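Long-range contacts in Ac-ASP-7 (Ancylostoma caninum, PDB 3S6S), which is of unknown function but, as a secreted hookworm protein of the SCP/TAPS (pathogenesis-related) family, probably takes part in the interplay between parasite and host: residues K113-G118 and V139-P144; G76-S81 and R107-P112; E46-V51 and C175-A180. All blocks are in the same frame, centred on the assembly; numbering follows the deposited sequence.

In the fold
Contacts 1 and 2 lie side by side, their centres about 8 Å apart, and both reach the central mixed sheet, in which strands 133-140 and 76-83 are neighbours. Two probable hydrogen bonds tie them: Tyr-140 OH to Thr-78 OG1 (2.7 Å) and Lys-142 O to Gln-108 NE2 (2.8 Å). Contact 3 is centred about 10 Å from contact 1 and about 16 Å from contact 2. It is joined to contact 1 through Val-51, whose N lies 2.8 Å from Thr-115 O, and to contact 2 through Pro-112, whose CA packs 3.6 Å from Met-47 SD. Along the chain, contact 3 encloses the other two, which follow one another.

Contact 1 (K113-G118 and V139-P144); sequences KATRFG and VYDKKP
Asp-141 reaches across to Thr-115 and Arg-116 and fastens the turn that leads into strand 116-123. Its OD2 accepts the backbone N-H of Thr-115 at 3.0 Å in a nearly straight bond (173°), on the syn side, tilted out of the carboxylate plane, and takes a second, weak bond from Arg-116 N. OD1, also met syn and out of plane, receives the hydroxyl OG1 of Thr-115 at 2.7 Å. With chi1 at 69°, CG sits between the backbone N and carbonyl carbon of Asp-141, which turns the carboxylate to these donors; a short acidic side chain suits a spot offering two amides and a hydroxyl. The two firm bonds would limit its rotation. The CG methylene of Arg-116 rests 3.5 Å from OD1, while its guanidinium goes elsewhere, NH1 making a salt bridge with Asp-53.

Beyond the carboxylate the backbones zip into an antiparallel beta hairpin of the central sheet. Asp-141 N donates to Arg-116 O, and Gly-118 and Val-139 form a hydrogen-bonded pair, with Val-139 N 2.9 Å from Gly-118 O. Phe-117 and Tyr-140, the non-hydrogen-bonded pair between, send their side chains to one face, side by side and pointing the same way. Their rings are near parallel (26°) but slid apart, and Phe-117 CB meets Tyr-140 CD2 at 3.7 Å. Both are large enough to reach helix 16-34, where Phe-117 meets the ring of His-26 and Tyr-140 OH, held chiefly by Thr-78, also bonds to its NE2.

Toward Lys-113 and Lys-142 the contact slackens. Lys-142 CD lies 3.5 Å from Lys-113 O and 4.1 Å from Lys-113 CB, the nearest side-chain approach of these partly exposed residues; Lys-113 NZ and Lys-142 NZ stand 6.7 Å apart, the latter bonded to Tyr-111 OH.

Contact 2 (G76-S81 and R107-P112); sequences GVTRFS and RQVVYP
Thr-78 lays its methyl CG2 against the aliphatic part of Gln-108, 3.8 Å from CB and equally near CG. The two side chains meet at a slant. A beta-branched threonine suits this buried place because its two branches do different work: the methyl packs on the helix, while OG1 is hydrogen-bonded to Tyr-140 OH of the adjoining strand. Val-109 CG2 brushes the same methyl more loosely, at 4.5 Å.

Farther along, Gln-108 passes Gly-76. Its CG stands opposite the backbone N (chi1 175°), and a bend at chi2 (69°) then directs the amide to the start of the strand. There OE1 comes within 3.2 Å of Gly-76 CA, a close approach open to glycine because it carries no side chain. No direct hydrogen bond links the segments. Instead a water donates to Gln-108 OE1 (2.8 Å) and accepts from Val-77 N (3.2 Å), joining the side-chain carbonyl to the strand backbone. The other end of the amide, NE2, is held by Lys-142 O, so both ends of this buried polar group have partners.

The arrangement is that of helix 103-110 packed at its C-terminal part against strand 76-83, an outermost strand of the central sheet, as in the alpha-beta-alpha sandwich of the SCP/TAPS (CAP) fold.

Contact 3 (E46-V51 and C175-A180); sequences EMYGLV and CYTFFA
Cys-175 and Tyr-48 form the heart of this contact, where a single beta bridge ties strand 175-176, part of a small two-stranded antiparallel sheet, to the loop running into strand 51-53. Cys-175 CB sits almost exactly over the centre of the Tyr-48 ring, 3.3 Å from the centroid and 3° off the normal, a CH-pi contact. With SG anti to the carbonyl carbon (chi1 -59°), the sulfur too lies over this face, 4.4 Å from the centroid, a sulfur-aromatic contact. The broad tyrosine ring thus covers the cysteine, whose small side chain can sit close above it.

Backbone bonds flank this pair and hold it in register: Cys-175 N donates to Met-47 O at 2.9 Å, and Gly-49 N to Cys-175 O at 2.8 Å. Gly-49 also lies under the Tyr-176 ring, with CA over one face, offset toward the rim; lacking a side chain, it lets the ring come down onto the backbone. Val-51 CG2 meets the edge of that ring and, 3.9 Å away, CE2 of Phe-178, while its other methyl, CG1, reaches toward Phe-178 alone. The Thr-177 methyl CG2 touches Tyr-48 CE2.

Outward, the disulfide from Cys-175 to Cys-162 secures the sulfur, and Tyr-48 OH bonds to Tyr-165 N and Ser-168 OG, fixing the far end of the ring. A water accepts from Thr-177 N and lies 2.8 Å from Gly-49 O, to which it can donate. Finally, an ST turn shapes the chain past the contact: Phe-179 N donates to Thr-177 OG1 at 3.2 Å, with an angle of 169° at the hydrogen.

Contact 1 (K113-G118 and V139-P144)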
loop_
_atom_site.group_PDB
_atom_site.type_symbol
_atom_site.label_atom_id
_atom_site.label_comp_id
_atom_site.label_asym_id
_atom_site.label_seq_id
_atom_site.Cartn_x
_atom_site.Cartn_y
_atom_site.Cartn_z
ATOM N N LYS A 113 7.270 3.271 -6.975
ATOM C CA LYS A 113 6.733 4.489 -7.587
ATOM C C LYS A 113 5.245 4.719 -7.327
ATOM O O LYS A 113 4.676 5.720 -7.772
ATOM C CB LYS A 113 7.041 4.527 -9.084
ATOM C CG LYS A 113 8.532 4.544 -9.361
ATOM C CD LYS A 113 8.884 4.555 -10.850
ATOM C CE LYS A 113 10.412 4.645 -11.014
ATOM N NZ LYS A 113 10.826 4.545 -12.433
ATOM N N ALA A 114 4.610 3.792 -6.618
ATOM C CA ALA A 114 3.297 4.078 -6.050
ATOM C C ALA A 114 3.509 5.072 -4.905
ATOM O O ALA A 114 4.518 5.005 -4.217
ATOM C CB ALA A 114 2.621 2.789 -5.556
ATOM N N THR A 115 2.576 5.994 -4.705
ATOM C CA THR A 115 2.741 7.030 -3.686
ATOM C C THR A 115 1.540 7.187 -2.767
ATOM O O THR A 115 1.622 7.895 -1.751
ATOM C CB THR A 115 3.005 8.416 -4.301
ATOM O OG1 THR A 115 1.791 8.945 -4.840
ATOM C CG2 THR A 115 4.083 8.352 -5.365
ATOM N N ARG A 116 0.417 6.567 -3.134
ATOM C CA ARG A 116 -0.749 6.566 -2.270
ATOM C C ARG A 116 -1.675 5.394 -2.547
ATOM O O ARG A 116 -1.651 4.813 -3.641
ATOM C CB ARG A 116 -1.502 7.907 -2.303
ATOM C CG ARG A 116 -1.860 8.424 -3.663
ATOM C CD ARG A 116 -2.800 9.622 -3.542
ATOM N NE ARG A 116 -2.093 10.897 -3.504
ATOM C CZ ARG A 116 -2.524 11.972 -2.838
ATOM N NH1 ARG A 116 -3.658 11.921 -2.141
ATOM N NH2 ARG A 116 -1.814 13.095 -2.853
ATOM N N PHE A 117 -2.459 5.041 -1.528
ATOM C CA PHE A 117 -3.386 3.931 -1.597
ATOM C C PHE A 117 -4.462 4.094 -0.535
ATOM O O PHE A 117 -4.321 4.894 0.380
ATOM C CB PHE A 117 -2.658 2.593 -1.394
ATOM C CG PHE A 117 -2.347 2.261 0.057
ATOM C CD1 PHE A 117 -1.770 3.198 0.908
ATOM C CD2 PHE A 117 -2.624 1.000 0.566
ATOM C CE1 PHE A 117 -1.464 2.870 2.232
ATOM C CE2 PHE A 117 -2.332 0.672 1.890
ATOM C CZ PHE A 117 -1.752 1.610 2.723
ATOM N N GLY A 118 -5.522 3.308 -0.663
ATOM C CA GLY A 118 -6.546 3.184 0.345
ATOM C C GLY A 118 -7.186 1.806 0.236
ATOM O O GLY A 118 -7.149 1.181 -0.830
ATOM N N VAL A 139 -6.456 -0.208 -3.320
ATOM C CA VAL A 139 -6.359 0.529 -4.552
ATOM C C VAL A 139 -5.159 1.464 -4.427
ATOM O O VAL A 139 -4.964 2.138 -3.397
ATOM C CB VAL A 139 -7.666 1.328 -4.816
ATOM C CG1 VAL A 139 -7.395 2.513 -5.712
ATOM C CG2 VAL A 139 -8.759 0.399 -5.392
ATOM N N TYR A 140 -4.348 1.472 -5.477
ATOM C CA TYR A 140 -3.099 2.206 -5.495
ATOM C C TYR A 140 -3.111 3.196 -6.640
ATOM O O TYR A 140 -3.739 2.957 -7.663
ATOM C CB TYR A 140 -1.937 1.239 -5.656
ATOM C CG TYR A 140 -1.965 0.122 -4.643
ATOM C CD1 TYR A 140 -2.897 -0.900 -4.746
ATOM C CD2 TYR A 140 -1.059 0.084 -3.586
ATOM C CE1 TYR A 140 -2.931 -1.921 -3.837
ATOM C CE2 TYR A 140 -1.090 -0.948 -2.667
ATOM C CZ TYR A 140 -2.030 -1.943 -2.805
ATOM O OH TYR A 140 -2.087 -2.968 -1.909
ATOM N N ASP A 141 -2.434 4.324 -6.461
ATOM C CA ASP A 141 -2.441 5.334 -7.501
ATOM C C ASP A 141 -1.588 4.884 -8.677
ATOM O O ASP A 141 -1.827 5.290 -9.809
ATOM C CB ASP A 141 -2.011 6.707 -6.966
ATOM C CG ASP A 141 -0.533 6.773 -6.583
ATOM O OD1 ASP A 141 -0.006 7.903 -6.542
ATOM O OD2 ASP A 141 0.101 5.728 -6.320
ATOM N N LYS A 142 -0.606 4.028 -8.418
ATOM C CA LYS A 142 0.247 3.569 -9.502
ATOM C C LYS A 142 0.492 2.056 -9.528
ATOM O O LYS A 142 0.923 1.449 -8.553
ATOM C CB LYS A 142 1.563 4.349 -9.548
ATOM C CG LYS A 142 2.257 4.228 -10.897
ATOM C CD LYS A 142 3.463 5.152 -11.006
ATOM C CE LYS A 142 3.945 5.297 -12.462
ATOM N NZ LYS A 142 4.163 3.980 -13.132
ATOM N N LYS A 143 0.201 1.472 -10.684
ATOM C CA LYS A 143 0.309 0.052 -10.931
ATOM C C LYS A 143 1.582 -0.225 -11.703
ATOM O O LYS A 143 1.828 0.413 -12.710
ATOM C CB LYS A 143 -0.880 -0.371 -11.782
ATOM C CG LYS A 143 -0.802 -1.772 -12.301
ATOM C CD LYS A 143 -2.071 -2.077 -13.026
ATOM C CE LYS A 143 -2.204 -3.558 -13.339
ATOM N NZ LYS A 143 -3.392 -3.781 -14.227
ATOM N N PRO A 144 2.408 -1.176 -11.238
ATOM C CA PRO A 144 3.625 -1.447 -12.008
ATOM C C PRO A 144 3.260 -2.193 -13.290
ATOM O O PRO A 144 2.141 -2.689 -13.393
ATOM C CB PRO A 144 4.406 -2.366 -11.083
ATOM C CG PRO A 144 3.339 -3.115 -10.337
ATOM C CD PRO A 144 2.237 -2.117 -10.117
#

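Contact 2 (G76-S81 and R107-P112)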
loop_
_atom_site.group_PDB
_atom_site.type_symbol
_atom_site.label_atom_id
_atom_site.label_comp_id
_atom_site.label_asym_id
_atom_site.label_seq_id
_atom_site.Cartn_x
_atom_site.Cartn_y
_atom_site.Cartn_z
ATOM N N GLY A 76 -3.929 0.595 -9.437
ATOM C CA GLY A 76 -3.490 -0.732 -9.065
ATOM C C GLY A 76 -4.486 -1.257 -8.040
ATOM O O GLY A 76 -5.144 -0.471 -7.348
ATOM N N VAL A 77 -4.605 -2.580 -7.953
ATOM C CA VAL A 77 -5.537 -3.206 -7.035
ATOM C C VAL A 77 -4.888 -4.428 -6.402
ATOM O O VAL A 77 -4.207 -5.197 -7.083
ATOM C CB VAL A 77 -6.839 -3.659 -7.753
ATOM C CG1 VAL A 77 -7.831 -4.267 -6.750
ATOM C CG2 VAL A 77 -7.482 -2.503 -8.495
ATOM N N THR A 78 -5.084 -4.589 -5.095
ATOM C CA THR A 78 -4.829 -5.862 -4.431
ATOM C C THR A 78 -6.075 -6.352 -3.687
ATOM O O THR A 78 -6.917 -5.567 -3.264
ATOM C CB THR A 78 -3.648 -5.798 -3.446
ATOM O OG1 THR A 78 -3.933 -4.849 -2.399
ATOM C CG2 THR A 78 -2.357 -5.431 -4.187
ATOM N N ARG A 79 -6.189 -7.662 -3.537
ATOM C CA ARG A 79 -7.303 -8.235 -2.810
ATOM C C ARG A 79 -6.777 -9.253 -1.833
ATOM O O ARG A 79 -5.826 -9.963 -2.118
ATOM C CB ARG A 79 -8.289 -8.898 -3.767
ATOM C CG ARG A 79 -8.455 -8.133 -5.055
ATOM C CD ARG A 79 -9.336 -8.882 -6.030
ATOM N NE ARG A 79 -10.700 -8.405 -5.907
ATOM C CZ ARG A 79 -11.251 -7.549 -6.750
ATOM N NH1 ARG A 79 -10.539 -7.101 -7.791
ATOM N NH2 ARG A 79 -12.513 -7.161 -6.554
ATOM N N PHE A 80 -7.390 -9.315 -0.663
ATOM C CA PHE A 80 -7.041 -10.362 0.282
ATOM C C PHE A 80 -8.233 -10.691 1.168
ATOM O O PHE A 80 -9.002 -9.804 1.552
ATOM C CB PHE A 80 -5.760 -10.025 1.063
ATOM C CG PHE A 80 -5.725 -8.629 1.622
ATOM C CD1 PHE A 80 -5.354 -7.555 0.822
ATOM C CD2 PHE A 80 -6.032 -8.392 2.968
ATOM C CE1 PHE A 80 -5.305 -6.260 1.347
ATOM C CE2 PHE A 80 -5.995 -7.097 3.499
ATOM C CZ PHE A 80 -5.629 -6.032 2.694
ATOM N N SER A 81 -8.407 -11.983 1.430
ATOM C CA SER A 81 -9.572 -12.484 2.157
ATOM C C SER A 81 -9.296 -13.791 2.883
ATOM O O SER A 81 -8.258 -14.428 2.686
ATOM C CB SER A 81 -10.753 -12.684 1.215
ATOM O OG SER A 81 -10.349 -12.615 -0.134
ATOM N N ARG A 107 4.065 -7.543 -5.620
ATOM C CA ARG A 107 4.585 -6.622 -6.626
ATOM C C ARG A 107 3.948 -5.241 -6.529
ATOM O O ARG A 107 4.642 -4.228 -6.625
ATOM C CB ARG A 107 4.356 -7.148 -8.034
ATOM C CG ARG A 107 5.461 -7.995 -8.573
ATOM C CD ARG A 107 5.274 -8.119 -10.076
ATOM N NE ARG A 107 6.205 -7.256 -10.780
ATOM C CZ ARG A 107 5.872 -6.450 -11.772
ATOM N NH1 ARG A 107 4.607 -6.408 -12.196
ATOM N NH2 ARG A 107 6.815 -5.702 -12.346
ATOM N N GLN A 108 2.628 -5.198 -6.368
ATOM C CA GLN A 108 1.948 -3.915 -6.220
ATOM C C GLN A 108 2.295 -3.238 -4.886
ATOM O O GLN A 108 2.635 -2.055 -4.843
ATOM C CB GLN A 108 0.438 -4.088 -6.354
ATOM C CG GLN A 108 -0.334 -2.812 -6.097
ATOM C CD GLN A 108 -0.119 -1.762 -7.181
ATOM O OE1 GLN A 108 -0.652 -1.881 -8.299
ATOM N NE2 GLN A 108 0.665 -0.722 -6.859
ATOM N N VAL A 109 2.216 -4.010 -3.805
ATOM C CA VAL A 109 2.465 -3.527 -2.451
ATOM C C VAL A 109 3.798 -2.797 -2.348
ATOM O O VAL A 109 3.959 -1.817 -1.617
ATOM C CB VAL A 109 2.503 -4.723 -1.479
ATOM C CG1 VAL A 109 3.011 -4.299 -0.092
ATOM C CG2 VAL A 109 1.120 -5.369 -1.405
ATOM N N VAL A 110 4.735 -3.258 -3.148
ATOM C CA VAL A 110 6.144 -3.000 -2.932
ATOM C C VAL A 110 6.766 -2.090 -4.021
ATOM O O VAL A 110 7.920 -1.681 -3.910
ATOM C CB VAL A 110 6.829 -4.392 -2.787
ATOM C CG1 VAL A 110 8.011 -4.585 -3.717
ATOM C CG2 VAL A 110 7.123 -4.688 -1.325
ATOM N N TYR A 111 5.963 -1.764 -5.040
ATOM C CA TYR A 111 6.340 -0.927 -6.178
ATOM C C TYR A 111 6.768 0.466 -5.728
ATOM O O TYR A 111 5.941 1.242 -5.258
ATOM C CB TYR A 111 5.133 -0.803 -7.122
ATOM C CG TYR A 111 5.363 -0.023 -8.395
ATOM C CD1 TYR A 111 4.341 0.718 -8.967
ATOM C CD2 TYR A 111 6.593 -0.052 -9.048
ATOM C CE1 TYR A 111 4.541 1.427 -10.146
ATOM C CE2 TYR A 111 6.804 0.654 -10.213
ATOM C CZ TYR A 111 5.777 1.392 -10.756
ATOM O OH TYR A 111 5.980 2.086 -11.927
ATOM N N PRO A 112 8.063 0.797 -5.889
ATOM C CA PRO A 112 8.633 2.041 -5.336
ATOM C C PRO A 112 8.015 3.332 -5.873
ATOM O O PRO A 112 8.198 4.369 -5.249
ATOM C CB PRO A 112 10.111 1.954 -5.728
ATOM C CG PRO A 112 10.367 0.487 -5.917
ATOM C CD PRO A 112 9.094 -0.058 -6.500
HETATM O O HOH W 1 -2.138 -3.864 -9.604
#

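Contact 3 (E46-V51 and C175-A180)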
loop_
_atom_site.group_PDB
_atom_site.type_symbol
_atom_site.label_atom_id
_atom_site.label_comp_id
_atom_site.label_asym_id
_atom_site.label_seq_id
_atom_site.Cartn_x
_atom_site.Cartn_y
_atom_site.Cartn_z
ATOM N N GLU A 46 15.621 3.823 -3.764
ATOM C CA GLU A 46 14.694 4.906 -3.516
ATOM C C GLU A 46 13.327 4.273 -3.358
ATOM O O GLU A 46 12.934 3.410 -4.149
ATOM C CB GLU A 46 14.698 5.895 -4.677
ATOM C CG GLU A 46 13.710 7.027 -4.524
ATOM C CD GLU A 46 13.868 8.081 -5.586
ATOM O OE1 GLU A 46 14.939 8.137 -6.220
ATOM O OE2 GLU A 46 12.919 8.863 -5.796
ATOM N N MET A 47 12.615 4.674 -2.317
ATOM C CA MET A 47 11.285 4.149 -2.076
ATOM C C MET A 47 10.372 5.280 -1.608
ATOM O O MET A 47 10.792 6.152 -0.844
ATOM C CB MET A 47 11.350 3.021 -1.046
ATOM C CG MET A 47 10.002 2.392 -0.683
ATOM S SD MET A 47 9.326 1.256 -1.913
ATOM C CE MET A 47 10.511 -0.098 -1.834
ATOM N N TYR A 48 9.136 5.287 -2.095
ATOM C CA TYR A 48 8.145 6.236 -1.607
ATOM C C TYR A 48 7.273 5.536 -0.608
ATOM O O TYR A 48 6.900 4.397 -0.827
ATOM C CB TYR A 48 7.300 6.791 -2.755
ATOM C CG TYR A 48 7.954 7.992 -3.383
ATOM C CD1 TYR A 48 9.156 7.857 -4.073
ATOM C CD2 TYR A 48 7.404 9.270 -3.250
ATOM C CE1 TYR A 48 9.784 8.941 -4.631
ATOM C CE2 TYR A 48 8.030 10.371 -3.810
ATOM C CZ TYR A 48 9.227 10.192 -4.503
ATOM O OH TYR A 48 9.879 11.252 -5.068
ATOM N N GLY A 49 6.981 6.193 0.508
ATOM C CA GLY A 49 5.991 5.667 1.429
ATOM C C GLY A 49 4.642 5.812 0.740
ATOM O O GLY A 49 4.478 6.664 -0.129
ATOM N N LEU A 50 3.671 4.985 1.091
ATOM C CA LEU A 50 2.355 5.189 0.533
ATOM C C LEU A 50 1.555 6.096 1.457
ATOM O O LEU A 50 1.375 5.815 2.644
ATOM C CB LEU A 50 1.629 3.863 0.343
ATOM C CG LEU A 50 2.275 2.797 -0.540
ATOM C CD1 LEU A 50 1.440 1.537 -0.482
ATOM C CD2 LEU A 50 2.403 3.284 -1.977
ATOM N N VAL A 51 1.070 7.197 0.907
ATOM C CA VAL A 51 0.126 8.009 1.633
ATOM C C VAL A 51 -1.221 7.297 1.680
ATOM O O VAL A 51 -1.741 6.900 0.647
ATOM C CB VAL A 51 -0.034 9.375 0.965
ATOM C CG1 VAL A 51 -1.248 10.087 1.521
ATOM C CG2 VAL A 51 1.241 10.186 1.144
ATOM N N CYS A 175 10.284 8.399 0.892
ATOM C CA CYS A 175 9.881 9.631 0.215
ATOM C C CYS A 175 8.358 9.774 0.221
ATOM O O CYS A 175 7.634 8.814 -0.034
ATOM C CB CYS A 175 10.392 9.644 -1.225
ATOM S SG CYS A 175 12.195 9.520 -1.375
ATOM N N TYR A 176 7.870 10.966 0.532
ATOM C CA TYR A 176 6.433 11.224 0.506
ATOM C C TYR A 176 6.102 12.398 -0.409
ATOM O O TYR A 176 6.671 13.479 -0.273
ATOM C CB TYR A 176 5.905 11.509 1.915
ATOM C CG TYR A 176 5.932 10.324 2.853
ATOM C CD1 TYR A 176 7.088 9.989 3.561
ATOM C CD2 TYR A 176 4.807 9.539 3.038
ATOM C CE1 TYR A 176 7.113 8.909 4.428
ATOM C CE2 TYR A 176 4.828 8.456 3.892
ATOM C CZ TYR A 176 5.985 8.153 4.592
ATOM O OH TYR A 176 5.999 7.077 5.445
ATOM N N THR A 177 5.195 12.183 -1.351
ATOM C CA THR A 177 4.655 13.294 -2.113
ATOM C C THR A 177 3.135 13.248 -2.083
ATOM O O THR A 177 2.559 12.184 -1.941
ATOM C CB THR A 177 5.175 13.326 -3.559
ATOM O OG1 THR A 177 4.543 14.406 -4.254
ATOM C CG2 THR A 177 4.854 12.028 -4.280
ATOM N N PHE A 178 2.498 14.406 -2.199
ATOM C CA PHE A 178 1.049 14.495 -2.192
ATOM C C PHE A 178 0.542 14.923 -3.552
ATOM O O PHE A 178 -0.652 15.123 -3.746
ATOM C CB PHE A 178 0.565 15.476 -1.121
ATOM C CG PHE A 178 0.890 15.043 0.274
ATOM C CD1 PHE A 178 2.076 15.439 0.881
ATOM C CD2 PHE A 178 0.029 14.211 0.966
ATOM C CE1 PHE A 178 2.393 15.025 2.157
ATOM C CE2 PHE A 178 0.322 13.808 2.233
ATOM C CZ PHE A 178 1.518 14.220 2.838
ATOM N N PHE A 179 1.463 15.057 -4.496
ATOM C CA PHE A 179 1.112 15.525 -5.828
ATOM C C PHE A 179 1.937 14.781 -6.883
ATOM O O PHE A 179 2.779 15.364 -7.571
ATOM C CB PHE A 179 1.288 17.047 -5.902
ATOM C CG PHE A 179 0.522 17.801 -4.823
ATOM C CD1 PHE A 179 1.192 18.424 -3.774
ATOM C CD2 PHE A 179 -0.874 17.865 -4.854
ATOM C CE1 PHE A 179 0.493 19.108 -2.786
ATOM C CE2 PHE A 179 -1.581 18.543 -3.863
ATOM C CZ PHE A 179 -0.896 19.162 -2.828
ATOM N N ALA A 180 1.703 13.475 -6.969
ATOM C CA ALA A 180 2.363 12.615 -7.946
ATOM C C ALA A 180 1.531 12.550 -9.228
ATOM O O ALA A 180 2.035 12.204 -10.297
ATOM C CB ALA A 180 2.560 11.210 -7.365
HETATM O O HOH W 2 4.197 9.369 -0.944
#